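Local coordinates for protein SusD homolog (Bacteroides thetaiotaomicron VPI-5482, PDB 3IHV) that probably binds glycans at the outer membrane, as in other SusD-family proteins that work with a partner transporter, at residues N68-T73 with L515-Q520; Y328-T333 with K370-K375; K481-T486 with P500-A505. All blocks are in the same frame, centred on the assembly; numbering follows the deposited sequence.

Overall arrangement
From the N terminus the chain first passes N68-T73, in the loop ahead of helix 75-101. Its partner L515-Q520 comes 442 residues later, so interaction 1 closes a very long loop and joins the N-terminal part to the C-terminal end. Both other contacts fall within that loop. Interaction 2 closes a loop of 36 residues between strand 325-330 and the start of helix 373-376. Interaction 3 follows it in series and folds the segment after helix 479-493 back onto that helix. Interactions 1 and 3 touch, where N68 packs on V504. Interaction 2 stands apart, its centre about 34 Å from that of interaction 1 and about 28 Å from that of interaction 3.

Interaction 1 (N68-T73 with L515-Q520); sequences NSFPTT and LFPIPQ
Two loops, each running into a helix, meet here: N68-T73 leads to helix 75-101, and L515-Q520 leads to helix 520-525. F70 and F516 form an edge-to-face pair. The ring centroids are 5.0 Å apart and the planes stand at 60°. F70 CZ lies over the centre of the F516 ring, 3.8 Å from F516 CE1. A chi1 of 62° puts F70 CG between the backbone N and the carbonyl carbon, which lets CZ reach the F516 face. P517 comes to the edge of the F70 ring, with P517 CD 3.6 Å from F70 CE2. T72 CG2 rests on P517 CB. V77 of helix 75-101 touches both phenylalanines, and F45 also meets the F516 ring.

Toward the helix starts the contact turns polar. Q520 N donates to T72 O at 3.0 Å. T72 OG1 donates to Q520 OE1 at 2.7 Å, in the carbonyl plane and on a lone pair. T72 and Q520 are thus held by one backbone bond and one side-chain bond. The Q520 chain is bent at chi2 (63°), which turns its amide back to T72. The other end of that amide, NE2, bonds D524 one turn along the helix, so both ends of the group are fixed. T73 CG2 lies alongside Q520 CB at 3.6 Å. In place of Q520, an alanine would keep the backbone bond but is likely to leave T72 OG1 without its acceptor and D524 without this donor. P519 is the N-cap residue of helix 520-525, and its ring packs on Q78 and W81. Two loops that lead into helices are thus joined by an edge-to-face phenylalanine pair and a T72-Q520 bond pair, tying the N-terminal helical part of this SusD-family fold to the C-terminal end.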
# COMPACT_ATOMS: atom_id res chain seq x y z
N ASN A 68 -16.20 5.59 6.73
CA ASN A 68 -17.06 5.77 5.57
C ASN A 68 -18.26 6.66 5.82
O ASN A 68 -19.34 6.40 5.33
CB ASN A 68 -17.48 4.42 5.00
CG ASN A 68 -16.32 3.65 4.43
OD1 ASN A 68 -15.35 4.27 3.95
ND2 ASN A 68 -16.36 2.32 4.51
N SER A 69 -18.03 7.76 6.53
CA SER A 69 -19.11 8.67 6.91
C SER A 69 -18.84 10.09 6.45
O SER A 69 -19.44 11.05 6.96
CB SER A 69 -19.33 8.60 8.42
OG SER A 69 -18.18 8.97 9.16
N PHE A 70 -17.99 10.21 5.43
CA PHE A 70 -17.52 11.48 4.89
C PHE A 70 -18.28 11.96 3.65
O PHE A 70 -18.85 11.13 2.91
CB PHE A 70 -16.01 11.44 4.60
CG PHE A 70 -15.60 10.42 3.56
CD1 PHE A 70 -15.40 9.08 3.90
CD2 PHE A 70 -15.34 10.83 2.23
CE1 PHE A 70 -14.99 8.16 2.97
CE2 PHE A 70 -14.90 9.90 1.29
CZ PHE A 70 -14.75 8.56 1.65
N PRO A 71 -18.32 13.28 3.44
CA PRO A 71 -19.02 13.90 2.30
C PRO A 71 -18.10 14.09 1.09
O PRO A 71 -16.89 13.90 1.19
CB PRO A 71 -19.43 15.24 2.87
CG PRO A 71 -18.31 15.60 3.74
CD PRO A 71 -17.91 14.31 4.41
N THR A 72 -18.68 14.47 -0.04
CA THR A 72 -17.93 14.70 -1.27
C THR A 72 -16.91 15.84 -1.16
O THR A 72 -16.01 15.93 -1.97
CB THR A 72 -18.84 15.06 -2.41
OG1 THR A 72 -19.55 16.27 -2.07
CG2 THR A 72 -19.82 13.90 -2.77
N THR A 73 -17.07 16.70 -0.16
CA THR A 73 -16.23 17.84 0.12
C THR A 73 -15.05 17.54 1.05
O THR A 73 -14.30 18.45 1.38
CB THR A 73 -17.10 18.91 0.80
OG1 THR A 73 -17.76 18.31 1.94
CG2 THR A 73 -18.17 19.47 -0.19
N LEU A 515 -15.98 3.10 -4.14
CA LEU A 515 -15.19 4.22 -4.69
C LEU A 515 -15.21 5.39 -3.75
O LEU A 515 -16.14 5.55 -2.95
CB LEU A 515 -15.79 4.71 -5.98
CG LEU A 515 -15.73 3.75 -7.17
CD1 LEU A 515 -16.59 4.29 -8.32
CD2 LEU A 515 -14.26 3.48 -7.64
N PHE A 516 -14.18 6.22 -3.87
CA PHE A 516 -14.21 7.54 -3.26
C PHE A 516 -14.97 8.46 -4.22
O PHE A 516 -15.08 8.16 -5.42
CB PHE A 516 -12.80 8.07 -2.99
CG PHE A 516 -12.26 7.68 -1.59
CD1 PHE A 516 -12.63 6.49 -0.98
CD2 PHE A 516 -11.32 8.46 -0.96
CE1 PHE A 516 -12.11 6.12 0.28
CE2 PHE A 516 -10.78 8.10 0.27
CZ PHE A 516 -11.20 6.94 0.90
N PRO A 517 -15.55 9.54 -3.70
CA PRO A 517 -16.22 10.45 -4.58
C PRO A 517 -15.22 11.25 -5.41
O PRO A 517 -14.07 11.43 -4.99
CB PRO A 517 -16.91 11.43 -3.62
CG PRO A 517 -15.96 11.46 -2.39
CD PRO A 517 -15.47 10.03 -2.31
N ILE A 518 -15.67 11.76 -6.54
CA ILE A 518 -14.87 12.71 -7.29
C ILE A 518 -14.94 13.95 -6.37
O ILE A 518 -16.01 14.27 -5.90
CB ILE A 518 -15.52 13.05 -8.63
CG1 ILE A 518 -15.73 11.77 -9.46
CG2 ILE A 518 -14.68 14.10 -9.36
CD1 ILE A 518 -14.50 10.90 -9.70
N PRO A 519 -13.80 14.59 -6.06
CA PRO A 519 -13.89 15.72 -5.12
C PRO A 519 -14.88 16.79 -5.55
O PRO A 519 -14.97 17.15 -6.73
CB PRO A 519 -12.46 16.26 -5.07
CG PRO A 519 -11.59 15.13 -5.50
CD PRO A 519 -12.42 14.33 -6.49
N GLN A 520 -15.63 17.30 -4.59
CA GLN A 520 -16.65 18.29 -4.92
C GLN A 520 -16.06 19.51 -5.61
O GLN A 520 -16.66 20.05 -6.51
CB GLN A 520 -17.38 18.73 -3.66
CG GLN A 520 -18.62 19.56 -3.97
CD GLN A 520 -19.65 18.76 -4.75
OE1 GLN A 520 -19.96 17.63 -4.40
NE2 GLN A 520 -20.19 19.36 -5.83

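Interaction 2 (Y328-T333 with K370-K375); sequences YQYTDT and KWDIQK
Y328 OH and Y330 OH each donate to one carboxylate oxygen, D372 OD2, at 2.6 Å. Y328 OH meets the anti lone pair of D372 OD2, and Y330 OH meets the syn one. The two donors therefore use different sides of the same oxygen. D372 OD2 lies near the plane of the Y328 ring, at its edge. The carboxylate also meets the edge of the Y330 ring, with the two planes 59° apart. One face of that ring is taken by Q374: Q374 CG sits over its centre in a CH-pi contact, 3.7 Å from the centroid, and Q374 CB comes within 3.5 Å of Y330 CE2.

D372 is the N-cap of helix 373-376. Its CG stands anti to the backbone N (chi1 -177°), which carries the carboxylate toward the tyrosines while D372 OD1 accepts from K375 N at 2.8 Å. One side chain thus caps the helix and anchors two residues of strand 325-330, the central strand of a three-stranded antiparallel sheet. Negative charge on D372 would probably be eased by the two hydroxyls and the helix start.

Further out, a water donates to Y328 OH and accepts a weak bond from K375 NZ. K335 of the neighbouring strand makes a cation-pi contact with the Y328 ring. Q374 OE1 is bonded to R295, which also binds T331 O.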
# COMPACT_ATOMS: atom_id res chain seq x y z
N TYR A 328 0.48 -5.06 22.78
CA TYR A 328 1.21 -4.32 23.81
C TYR A 328 1.37 -2.89 23.38
O TYR A 328 1.19 -2.57 22.21
CB TYR A 328 2.62 -4.92 23.95
CG TYR A 328 3.44 -4.92 22.66
CD1 TYR A 328 4.19 -3.81 22.28
CD2 TYR A 328 3.43 -6.02 21.81
CE1 TYR A 328 4.93 -3.79 21.11
CE2 TYR A 328 4.15 -6.02 20.62
CZ TYR A 328 4.92 -4.90 20.29
OH TYR A 328 5.64 -4.86 19.10
N GLN A 329 1.78 -2.06 24.33
CA GLN A 329 2.11 -0.66 24.08
C GLN A 329 3.35 -0.37 24.94
O GLN A 329 3.72 -1.16 25.79
CB GLN A 329 0.96 0.25 24.55
CG GLN A 329 0.60 0.17 26.04
CD GLN A 329 -0.46 1.22 26.37
OE1 GLN A 329 -0.42 2.33 25.82
NE2 GLN A 329 -1.44 0.85 27.18
N TYR A 330 3.95 0.79 24.73
CA TYR A 330 5.09 1.20 25.51
C TYR A 330 4.67 2.39 26.38
O TYR A 330 4.22 3.42 25.84
CB TYR A 330 6.21 1.64 24.59
CG TYR A 330 6.75 0.53 23.75
CD1 TYR A 330 7.50 -0.50 24.32
CD2 TYR A 330 6.51 0.48 22.39
CE1 TYR A 330 8.00 -1.56 23.52
CE2 TYR A 330 7.01 -0.54 21.61
CZ TYR A 330 7.74 -1.57 22.17
OH TYR A 330 8.24 -2.59 21.36
N THR A 331 4.83 2.24 27.68
CA THR A 331 4.55 3.28 28.66
C THR A 331 5.91 3.98 28.91
O THR A 331 6.94 3.62 28.32
CB THR A 331 4.02 2.66 29.99
OG1 THR A 331 5.07 1.98 30.66
CG2 THR A 331 2.89 1.70 29.72
N ASP A 332 5.94 4.98 29.78
CA ASP A 332 7.22 5.63 30.06
C ASP A 332 8.29 4.63 30.55
O ASP A 332 9.46 4.81 30.25
CB ASP A 332 7.06 6.75 31.10
CG ASP A 332 6.31 7.96 30.56
OD1 ASP A 332 5.79 7.91 29.44
OD2 ASP A 332 6.24 8.98 31.29
N THR A 333 7.90 3.58 31.26
CA THR A 333 8.87 2.64 31.82
C THR A 333 8.93 1.23 31.23
O THR A 333 9.95 0.53 31.42
CB THR A 333 8.60 2.46 33.30
OG1 THR A 333 7.23 2.11 33.48
CG2 THR A 333 8.88 3.74 34.06
N LYS A 370 4.29 -4.16 12.80
CA LYS A 370 5.27 -4.09 11.71
C LYS A 370 6.14 -2.84 11.76
O LYS A 370 7.29 -2.87 11.31
CB LYS A 370 4.55 -4.14 10.38
CG LYS A 370 3.92 -5.50 10.14
CD LYS A 370 3.18 -5.60 8.82
CE LYS A 370 2.85 -7.07 8.51
NZ LYS A 370 2.08 -7.35 7.23
N TRP A 371 5.57 -1.75 12.25
CA TRP A 371 6.28 -0.47 12.32
C TRP A 371 6.51 -0.01 13.77
O TRP A 371 6.40 1.17 14.10
CB TRP A 371 5.61 0.59 11.41
CG TRP A 371 5.43 0.02 10.03
CD1 TRP A 371 6.38 -0.06 9.05
CD2 TRP A 371 4.26 -0.65 9.51
NE1 TRP A 371 5.88 -0.74 7.95
CE2 TRP A 371 4.57 -1.07 8.19
CE3 TRP A 371 2.96 -0.85 9.99
CZ2 TRP A 371 3.66 -1.74 7.38
CZ3 TRP A 371 2.04 -1.53 9.18
CH2 TRP A 371 2.40 -1.95 7.88
N ASP A 372 6.89 -0.98 14.61
CA ASP A 372 7.26 -0.73 15.98
C ASP A 372 8.65 -0.05 16.05
O ASP A 372 9.72 -0.71 16.00
CB ASP A 372 7.25 -2.04 16.74
CG ASP A 372 7.55 -1.85 18.20
OD1 ASP A 372 8.18 -0.81 18.57
OD2 ASP A 372 7.20 -2.76 18.95
N ILE A 373 8.63 1.27 16.13
CA ILE A 373 9.85 2.07 16.17
C ILE A 373 10.76 1.70 17.38
O ILE A 373 11.96 1.55 17.21
CB ILE A 373 9.53 3.58 16.13
CG1 ILE A 373 8.96 3.96 14.76
CG2 ILE A 373 10.76 4.41 16.45
CD1 ILE A 373 8.49 5.42 14.63
N GLN A 374 10.18 1.58 18.57
CA GLN A 374 10.93 1.26 19.76
C GLN A 374 11.66 -0.07 19.59
O GLN A 374 12.81 -0.21 19.97
CB GLN A 374 10.00 1.19 20.95
CG GLN A 374 10.61 0.75 22.25
CD GLN A 374 11.56 1.76 22.86
OE1 GLN A 374 11.41 2.99 22.70
NE2 GLN A 374 12.50 1.26 23.62
N LYS A 375 10.97 -1.05 19.00
CA LYS A 375 11.55 -2.34 18.73
C LYS A 375 12.64 -2.33 17.64
O LYS A 375 13.68 -2.95 17.81
CB LYS A 375 10.46 -3.32 18.26
CG LYS A 375 10.99 -4.75 18.03
CD LYS A 375 9.93 -5.71 17.53
CE LYS A 375 10.46 -7.14 17.50
NZ LYS A 375 9.51 -8.02 16.76
O HOH W 1 7.15 -7.56 19.19

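Interaction 3 (K481-T486 with P500-A505); sequences KTVQAT and PNYSVA
With chi1 at 169°, V483 extends CG1 away from its own N and against A505, and chi1 of -161° swings the Y502 ring toward the helix. V483 CG1 lies 3.6 Å from A505 CA. The same methyl, V483 CG1, touches Y502 CE2 at 3.9 Å and V504 CG1 at 4.2 Å. It is the shared apolar point of the contact. T486 CG2 lies over one face of the tyrosine ring, 3.4 Å from Y502 CZ, and the two side chains cross at about a right angle. V504 CG1 also lies over a face of the ring, offset toward the rim. At the ring edge, near its plane, V483 O comes within 3.3 Å of Y502 CE2.

T486 is held by its own helix: T486 OG1 donates to T482 O at 2.7 Å. T486 N donates to that same oxygen from the opposite face of its plane. This fixes the methyl over the tyrosine. The hydroxyl of Y502 bonds T49 O, so the buried ring is anchored at its polar end as well.

At the margin, a water bridges Q484 NE2 and A505 O, with 2.8 Å to each. A487 and L490 extend the helix surface under Y502. The chain after helix 479-493 thus turns back on it, and Y502, V504 and A505 pack on V483 and T486 in the helical part of this SusD-family fold.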
# COMPACT_ATOMS: atom_id res chain seq x y z
N LYS A 481 -20.16 -6.76 1.80
CA LYS A 481 -20.44 -8.08 2.42
C LYS A 481 -19.48 -8.34 3.60
O LYS A 481 -19.89 -8.86 4.64
CB LYS A 481 -20.24 -9.16 1.34
CG LYS A 481 -20.47 -10.61 1.74
CD LYS A 481 -20.06 -11.58 0.58
CE LYS A 481 -20.42 -13.06 0.87
N THR A 482 -18.21 -8.02 3.41
CA THR A 482 -17.18 -8.28 4.45
C THR A 482 -17.33 -7.37 5.66
O THR A 482 -17.17 -7.81 6.81
CB THR A 482 -15.78 -8.20 3.83
OG1 THR A 482 -15.72 -9.15 2.76
CG2 THR A 482 -14.66 -8.50 4.87
N VAL A 483 -17.65 -6.10 5.42
CA VAL A 483 -17.87 -5.17 6.55
C VAL A 483 -19.08 -5.67 7.36
O VAL A 483 -19.04 -5.74 8.58
CB VAL A 483 -18.05 -3.71 6.07
CG1 VAL A 483 -18.56 -2.76 7.22
CG2 VAL A 483 -16.76 -3.19 5.42
N GLN A 484 -20.14 -6.04 6.66
CA GLN A 484 -21.34 -6.56 7.32
C GLN A 484 -21.06 -7.85 8.08
O GLN A 484 -21.49 -8.01 9.21
CB GLN A 484 -22.43 -6.80 6.25
CG GLN A 484 -23.02 -5.49 5.74
CD GLN A 484 -23.99 -4.88 6.74
OE1 GLN A 484 -24.94 -5.54 7.16
NE2 GLN A 484 -23.75 -3.64 7.13
N ALA A 485 -20.28 -8.73 7.49
CA ALA A 485 -20.00 -10.01 8.14
C ALA A 485 -19.08 -9.81 9.34
O ALA A 485 -19.20 -10.52 10.36
CB ALA A 485 -19.38 -11.00 7.15
N THR A 486 -18.14 -8.88 9.21
CA THR A 486 -17.23 -8.54 10.30
C THR A 486 -18.02 -8.00 11.51
O THR A 486 -17.75 -8.38 12.67
CB THR A 486 -16.14 -7.57 9.86
OG1 THR A 486 -15.40 -8.18 8.79
CG2 THR A 486 -15.20 -7.27 11.06
N PRO A 500 -19.37 -4.28 20.53
CA PRO A 500 -17.97 -4.03 20.25
C PRO A 500 -17.83 -2.84 19.29
O PRO A 500 -18.76 -2.53 18.55
CB PRO A 500 -17.54 -5.31 19.55
CG PRO A 500 -18.77 -5.76 18.87
CD PRO A 500 -19.90 -5.42 19.77
N ASN A 501 -16.68 -2.18 19.30
CA ASN A 501 -16.41 -1.09 18.36
C ASN A 501 -16.30 -1.55 16.92
O ASN A 501 -15.42 -2.36 16.59
CB ASN A 501 -15.07 -0.42 18.65
CG ASN A 501 -14.98 0.22 20.01
OD1 ASN A 501 -15.99 0.51 20.66
ND2 ASN A 501 -13.73 0.42 20.46
N TYR A 502 -17.13 -1.01 16.02
CA TYR A 502 -16.98 -1.30 14.58
C TYR A 502 -17.82 -0.27 13.84
O TYR A 502 -18.75 -0.60 13.09
CB TYR A 502 -17.38 -2.76 14.21
CG TYR A 502 -16.81 -3.18 12.88
CD1 TYR A 502 -15.44 -3.18 12.67
CD2 TYR A 502 -17.63 -3.59 11.85
CE1 TYR A 502 -14.92 -3.56 11.45
CE2 TYR A 502 -17.14 -3.94 10.65
CZ TYR A 502 -15.80 -3.95 10.43
OH TYR A 502 -15.31 -4.30 9.17
N SER A 503 -17.43 0.99 14.03
CA SER A 503 -18.22 2.11 13.52
C SER A 503 -18.36 2.12 12.01
O SER A 503 -19.40 2.51 11.48
CB SER A 503 -17.60 3.42 14.03
OG SER A 503 -18.36 4.52 13.56
N VAL A 504 -17.36 1.63 11.31
CA VAL A 504 -17.41 1.54 9.84
C VAL A 504 -18.68 0.83 9.36
O VAL A 504 -19.24 1.24 8.35
CB VAL A 504 -16.11 0.90 9.24
CG1 VAL A 504 -15.92 -0.57 9.71
CG2 VAL A 504 -16.11 0.99 7.72
N ALA A 505 -19.17 -0.19 10.08
CA ALA A 505 -20.43 -0.86 9.64
C ALA A 505 -21.67 0.03 9.70
O ALA A 505 -22.64 -0.21 8.99
CB ALA A 505 -20.71 -2.14 10.46
O HOH W 2 -22.18 -1.40 6.55